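Local coordinates for fervidolysin (Fervidobacterium pennivorans, PDB 1R6V), which degrades keratin into peptides as a subtilisin-like serine protease, allowing the bacterium to grow on native feathers, at residues Asn628-Ala640 with Trp644-Gly656. The protein carries 1 engineered substitution. Residues are numbered along the deposited sequence; the frame is centred on the assembly and turned at random.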
loop_
_atom_site.group_PDB
_atom_site.type_symbol
_atom_site.label_atom_id
_atom_site.label_comp_id
_atom_site.label_asym_id
_atom_site.label_seq_id
_atom_site.Cartn_x
_atom_site.Cartn_y
_atom_site.Cartn_z
ATOM N N ASN A 628 -30.824 7.341 1.438
ATOM C CA ASN A 628 -30.714 5.969 1.917
ATOM C C ASN A 628 -31.466 5.790 3.238
ATOM O O ASN A 628 -31.018 5.080 4.144
ATOM C CB ASN A 628 -29.236 5.579 2.048
ATOM C CG ASN A 628 -28.531 5.593 0.703
ATOM O OD1 ASN A 628 -29.062 5.083 -0.278
ATOM N ND2 ASN A 628 -27.342 6.185 0.648
ATOM N N GLY A 629 -32.611 6.465 3.332
ATOM C CA GLY A 629 -33.451 6.377 4.516
ATOM C C GLY A 629 -33.206 7.380 5.624
ATOM O O GLY A 629 -34.007 7.502 6.551
ATOM N N GLU A 630 -32.109 8.116 5.539
ATOM C CA GLU A 630 -31.787 9.074 6.574
ATOM C C GLU A 630 -32.247 10.479 6.214
ATOM O O GLU A 630 -31.973 10.960 5.117
ATOM C CB GLU A 630 -30.284 9.068 6.814
ATOM C CG GLU A 630 -29.853 9.910 7.979
ATOM C CD GLU A 630 -28.369 9.803 8.234
ATOM O OE1 GLU A 630 -27.875 8.661 8.377
ATOM O OE2 GLU A 630 -27.704 10.861 8.291
ATOM N N ASP A 631 -32.961 11.131 7.130
ATOM C CA ASP A 631 -33.411 12.490 6.862
ATOM C C ASP A 631 -32.313 13.478 7.208
ATOM O O ASP A 631 -31.726 13.424 8.289
ATOM C CB ASP A 631 -34.667 12.850 7.667
ATOM C CG ASP A 631 -35.906 12.140 7.176
ATOM O OD1 ASP A 631 -35.949 11.709 6.001
ATOM O OD2 ASP A 631 -36.860 12.034 7.973
ATOM N N ILE A 632 -32.059 14.393 6.279
ATOM C CA ILE A 632 -31.041 15.415 6.439
ATOM C C ILE A 632 -31.609 16.783 6.068
ATOM O O ILE A 632 -32.054 16.989 4.941
ATOM C CB ILE A 632 -29.849 15.155 5.508
ATOM C CG1 ILE A 632 -29.300 13.745 5.750
ATOM C CG2 ILE A 632 -28.768 16.207 5.757
ATOM C CD1 ILE A 632 -28.152 13.357 4.829
ATOM N N PRO A 633 -31.609 17.729 7.015
ATOM C CA PRO A 633 -32.130 19.070 6.730
ATOM C C PRO A 633 -31.176 19.813 5.773
ATOM O O PRO A 633 -29.952 19.693 5.888
ATOM C CB PRO A 633 -32.180 19.720 8.112
ATOM C CG PRO A 633 -31.008 19.083 8.819
ATOM C CD PRO A 633 -31.120 17.624 8.404
ATOM N N VAL A 634 -31.739 20.568 4.836
ATOM C CA VAL A 634 -30.937 21.345 3.894
ATOM C C VAL A 634 -31.550 22.726 3.769
ATOM O O VAL A 634 -32.739 22.907 4.009
ATOM C CB VAL A 634 -30.887 20.706 2.475
ATOM C CG1 VAL A 634 -30.221 19.331 2.549
ATOM C CG2 VAL A 634 -32.286 20.592 1.889
ATOM N N TYR A 635 -30.732 23.706 3.409
ATOM C CA TYR A 635 -31.236 25.057 3.242
ATOM C C TYR A 635 -30.266 25.849 2.392
ATOM O O TYR A 635 -29.153 25.400 2.102
ATOM C CB TYR A 635 -31.431 25.737 4.608
ATOM C CG TYR A 635 -30.155 26.072 5.339
ATOM C CD1 TYR A 635 -29.626 27.366 5.312
ATOM C CD2 TYR A 635 -29.454 25.090 6.031
ATOM C CE1 TYR A 635 -28.434 27.664 5.954
ATOM C CE2 TYR A 635 -28.263 25.378 6.671
ATOM C CZ TYR A 635 -27.759 26.659 6.629
ATOM O OH TYR A 635 -26.565 26.912 7.261
ATOM N N GLY A 636 -30.705 27.029 1.990
ATOM C CA GLY A 636 -29.877 27.902 1.185
ATOM C C GLY A 636 -30.561 29.247 1.216
ATOM O O GLY A 636 -31.683 29.360 1.701
ATOM N N VAL A 637 -29.899 30.268 0.697
ATOM C CA VAL A 637 -30.486 31.590 0.695
ATOM C C VAL A 637 -30.447 32.141 -0.716
ATOM O O VAL A 637 -29.395 32.139 -1.353
ATOM C CB VAL A 637 -29.701 32.544 1.625
ATOM C CG1 VAL A 637 -30.327 33.936 1.584
ATOM C CG2 VAL A 637 -29.696 31.999 3.062
ATOM N N LEU A 638 -31.598 32.569 -1.217
ATOM C CA LEU A 638 -31.679 33.174 -2.541
ATOM C C LEU A 638 -31.539 34.653 -2.213
ATOM O O LEU A 638 -32.476 35.269 -1.700
ATOM C CB LEU A 638 -33.036 32.896 -3.185
ATOM C CG LEU A 638 -33.329 33.524 -4.551
ATOM C CD1 LEU A 638 -32.398 32.926 -5.604
ATOM C CD2 LEU A 638 -34.775 33.272 -4.921
ATOM N N LYS A 639 -30.361 35.212 -2.476
ATOM C CA LYS A 639 -30.093 36.616 -2.170
ATOM C C LYS A 639 -30.873 37.579 -3.061
ATOM O O LYS A 639 -31.131 37.296 -4.230
ATOM C CB LYS A 639 -28.589 36.904 -2.270
ATOM C CG LYS A 639 -27.744 36.234 -1.187
ATOM C CD LYS A 639 -26.274 36.656 -1.278
ATOM C CE LYS A 639 -25.407 35.969 -0.215
ATOM N NZ LYS A 639 -23.990 36.450 -0.239
ATOM N N ALA A 640 -31.275 38.716 -2.501
ATOM C CA ALA A 640 -32.021 39.677 -3.302
ATOM C C ALA A 640 -31.183 40.051 -4.521
ATOM O O ALA A 640 -29.958 40.127 -4.443
ATOM C CB ALA A 640 -32.342 40.918 -2.477
ATOM N N TRP A 644 -30.834 32.620 -8.744
ATOM C CA TRP A 644 -30.555 31.220 -8.426
ATOM C C TRP A 644 -29.696 31.046 -7.192
ATOM O O TRP A 644 -28.934 31.936 -6.810
ATOM C CB TRP A 644 -29.864 30.524 -9.608
ATOM C CG TRP A 644 -28.480 31.038 -9.902
ATOM C CD1 TRP A 644 -28.157 32.184 -10.574
ATOM C CD2 TRP A 644 -27.236 30.452 -9.489
ATOM N NE1 TRP A 644 -26.793 32.349 -10.605
ATOM C CE2 TRP A 644 -26.201 31.305 -9.947
ATOM C CE3 TRP A 644 -26.894 29.293 -8.779
ATOM C CZ2 TRP A 644 -24.845 31.036 -9.715
ATOM C CZ3 TRP A 644 -25.539 29.023 -8.548
ATOM C CH2 TRP A 644 -24.531 29.896 -9.017
ATOM N N THR A 645 -29.830 29.895 -6.546
ATOM C CA THR A 645 -29.001 29.606 -5.396
ATOM C C THR A 645 -28.887 28.098 -5.240
ATOM O O THR A 645 -29.601 27.351 -5.904
ATOM C CB THR A 645 -29.549 30.240 -4.095
ATOM O OG1 THR A 645 -28.556 30.125 -3.075
ATOM C CG2 THR A 645 -30.834 29.547 -3.630
ATOM N N ILE A 646 -27.968 27.672 -4.381
ATOM C CA ILE A 646 -27.739 26.250 -4.120
ATOM C C ILE A 646 -28.269 25.926 -2.724
ATOM O O ILE A 646 -28.181 26.743 -1.818
ATOM C CB ILE A 646 -26.219 25.897 -4.173
ATOM C CG1 ILE A 646 -25.656 26.194 -5.564
ATOM C CG2 ILE A 646 -26.008 24.421 -3.864
ATOM C CD1 ILE A 646 -25.355 27.641 -5.788
ATOM N N ILE A 647 -28.803 24.723 -2.558
ATOM C CA ILE A 647 -29.370 24.300 -1.279
ATOM C C ILE A 647 -28.715 23.018 -0.799
ATOM O O ILE A 647 -28.697 22.035 -1.532
ATOM C CB ILE A 647 -30.872 23.969 -1.423
ATOM C CG1 ILE A 647 -31.626 25.138 -2.063
ATOM C CG2 ILE A 647 -31.455 23.608 -0.059
ATOM C CD1 ILE A 647 -31.700 26.355 -1.205
ATOM N N ASP A 648 -28.203 23.001 0.428
ATOM C CA ASP A 648 -27.609 21.771 0.940
ATOM C C ASP A 648 -27.536 21.781 2.463
ATOM O O ASP A 648 -28.017 22.727 3.102
ATOM C CB ASP A 648 -26.229 21.529 0.305
ATOM C CG ASP A 648 -25.248 22.636 0.591
ATOM O OD1 ASP A 648 -25.185 23.078 1.757
ATOM O OD2 ASP A 648 -24.526 23.051 -0.352
ATOM N N ASP A 649 -26.953 20.742 3.062
ATOM C CA ASP A 649 -26.900 20.694 4.517
ATOM C C ASP A 649 -25.951 21.688 5.160
ATOM O O ASP A 649 -25.869 21.778 6.386
ATOM C CB ASP A 649 -26.623 19.258 5.032
ATOM C CG ASP A 649 -25.598 18.494 4.205
ATOM O OD1 ASP A 649 -25.290 18.903 3.063
ATOM O OD2 ASP A 649 -25.114 17.449 4.696
ATOM N N PHE A 650 -25.263 22.462 4.331
ATOM C CA PHE A 650 -24.343 23.463 4.836
ATOM C C PHE A 650 -24.773 24.852 4.390
ATOM O O PHE A 650 -23.982 25.789 4.415
ATOM C CB PHE A 650 -22.921 23.178 4.357
ATOM C CG PHE A 650 -22.373 21.882 4.861
ATOM C CD1 PHE A 650 -22.629 20.686 4.188
ATOM C CD2 PHE A 650 -21.622 21.851 6.031
ATOM C CE1 PHE A 650 -22.142 19.480 4.673
ATOM C CE2 PHE A 650 -21.131 20.659 6.527
ATOM C CZ PHE A 650 -21.389 19.463 5.848
ATOM N N GLY A 651 -26.027 24.972 3.961
ATOM C CA GLY A 651 -26.556 26.262 3.540
ATOM C C GLY A 651 -26.286 26.710 2.115
ATOM O O GLY A 651 -26.552 27.864 1.780
ATOM N N GLY A 652 -25.781 25.806 1.276
ATOM C CA GLY A 652 -25.464 26.139 -0.105
ATOM C C GLY A 652 -24.006 26.543 -0.080
ATOM O O GLY A 652 -23.669 27.713 -0.245
ATOM N N LEU A 653 -23.130 25.566 0.112
ATOM C CA LEU A 653 -21.710 25.853 0.257
ATOM C C LEU A 653 -20.779 25.497 -0.882
ATOM O O LEU A 653 -20.702 24.346 -1.297
ATOM C CB LEU A 653 -21.210 25.183 1.536
ATOM C CG LEU A 653 -19.757 25.370 1.954
ATOM C CD1 LEU A 653 -19.478 26.841 2.257
ATOM C CD2 LEU A 653 -19.500 24.511 3.180
ATOM N N ASN A 654 -20.070 26.506 -1.379
ATOM C CA ASN A 654 -19.094 26.297 -2.437
ATOM C C ASN A 654 -17.776 25.966 -1.724
ATOM O O ASN A 654 -17.246 26.778 -0.963
ATOM C CB ASN A 654 -18.960 27.578 -3.269
ATOM C CG ASN A 654 -17.994 27.428 -4.432
ATOM O OD1 ASN A 654 -17.445 26.352 -4.678
ATOM N ND2 ASN A 654 -17.785 28.519 -5.159
ATOM N N LEU A 655 -17.259 24.760 -1.949
ATOM C CA LEU A 655 -16.022 24.333 -1.313
ATOM C C LEU A 655 -14.833 24.824 -2.123
ATOM O O LEU A 655 -13.685 24.641 -1.729
ATOM C CB LEU A 655 -15.985 22.801 -1.203
ATOM C CG LEU A 655 -17.173 22.202 -0.446
ATOM C CD1 LEU A 655 -17.131 20.669 -0.461
ATOM C CD2 LEU A 655 -17.147 22.719 0.994
ATOM N N GLY A 656 -15.135 25.453 -3.257
ATOM C CA GLY A 656 -14.099 25.974 -4.132
ATOM C C GLY A 656 -14.098 27.488 -4.141
ATOM O O GLY A 656 -14.191 28.112 -3.088
HETATM O O HOH W 1 -27.996 20.557 8.025
HETATM O O HOH W 2 -27.582 29.244 -0.457
HETATM O O HOH W 3 -28.373 33.826 -4.315
#
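A single antiparallel bridge joins Y635 of strand 630-638 to D648, the first residue of a type I turn running to G651. Two backbone bonds define the hydrogen-bonded pair: Y635 N to D648 O, 2.9 Å, and D648 N to Y635 O, 3.1 Å. D648 O also takes G651 N, from the opposite face of its plane, closing the turn. The carboxylate holds the turn and what follows: OD1 accepts from F650 N (an Asx turn) and G652 N, OD2 from L653 N on its syn lone pair. G651 CA sits over one face of the Y635 ring, 3.4 Å from its centroid and 17° off the normal, a CH-pi contact. CG lies between backbone N and carbonyl carbon (chi1 70°), bringing the ring back to the turn although the CB bond leads away. Strands 630-638 and 644-647 belong to different sheets of the second beta-sandwich domain; between them, I647 CD1 presses on G636 CA at 3.4 Å. T645 OG1 donates to V637 O at 2.8 Å, from above the carbonyl plane, and receives a bond from the water joining V637 N, I646 O and G651 O. With valine in its place, V637 O and this water would probably each lose a partner. D649 CB packs on I632 CG2; OD2 salt-bridges R529.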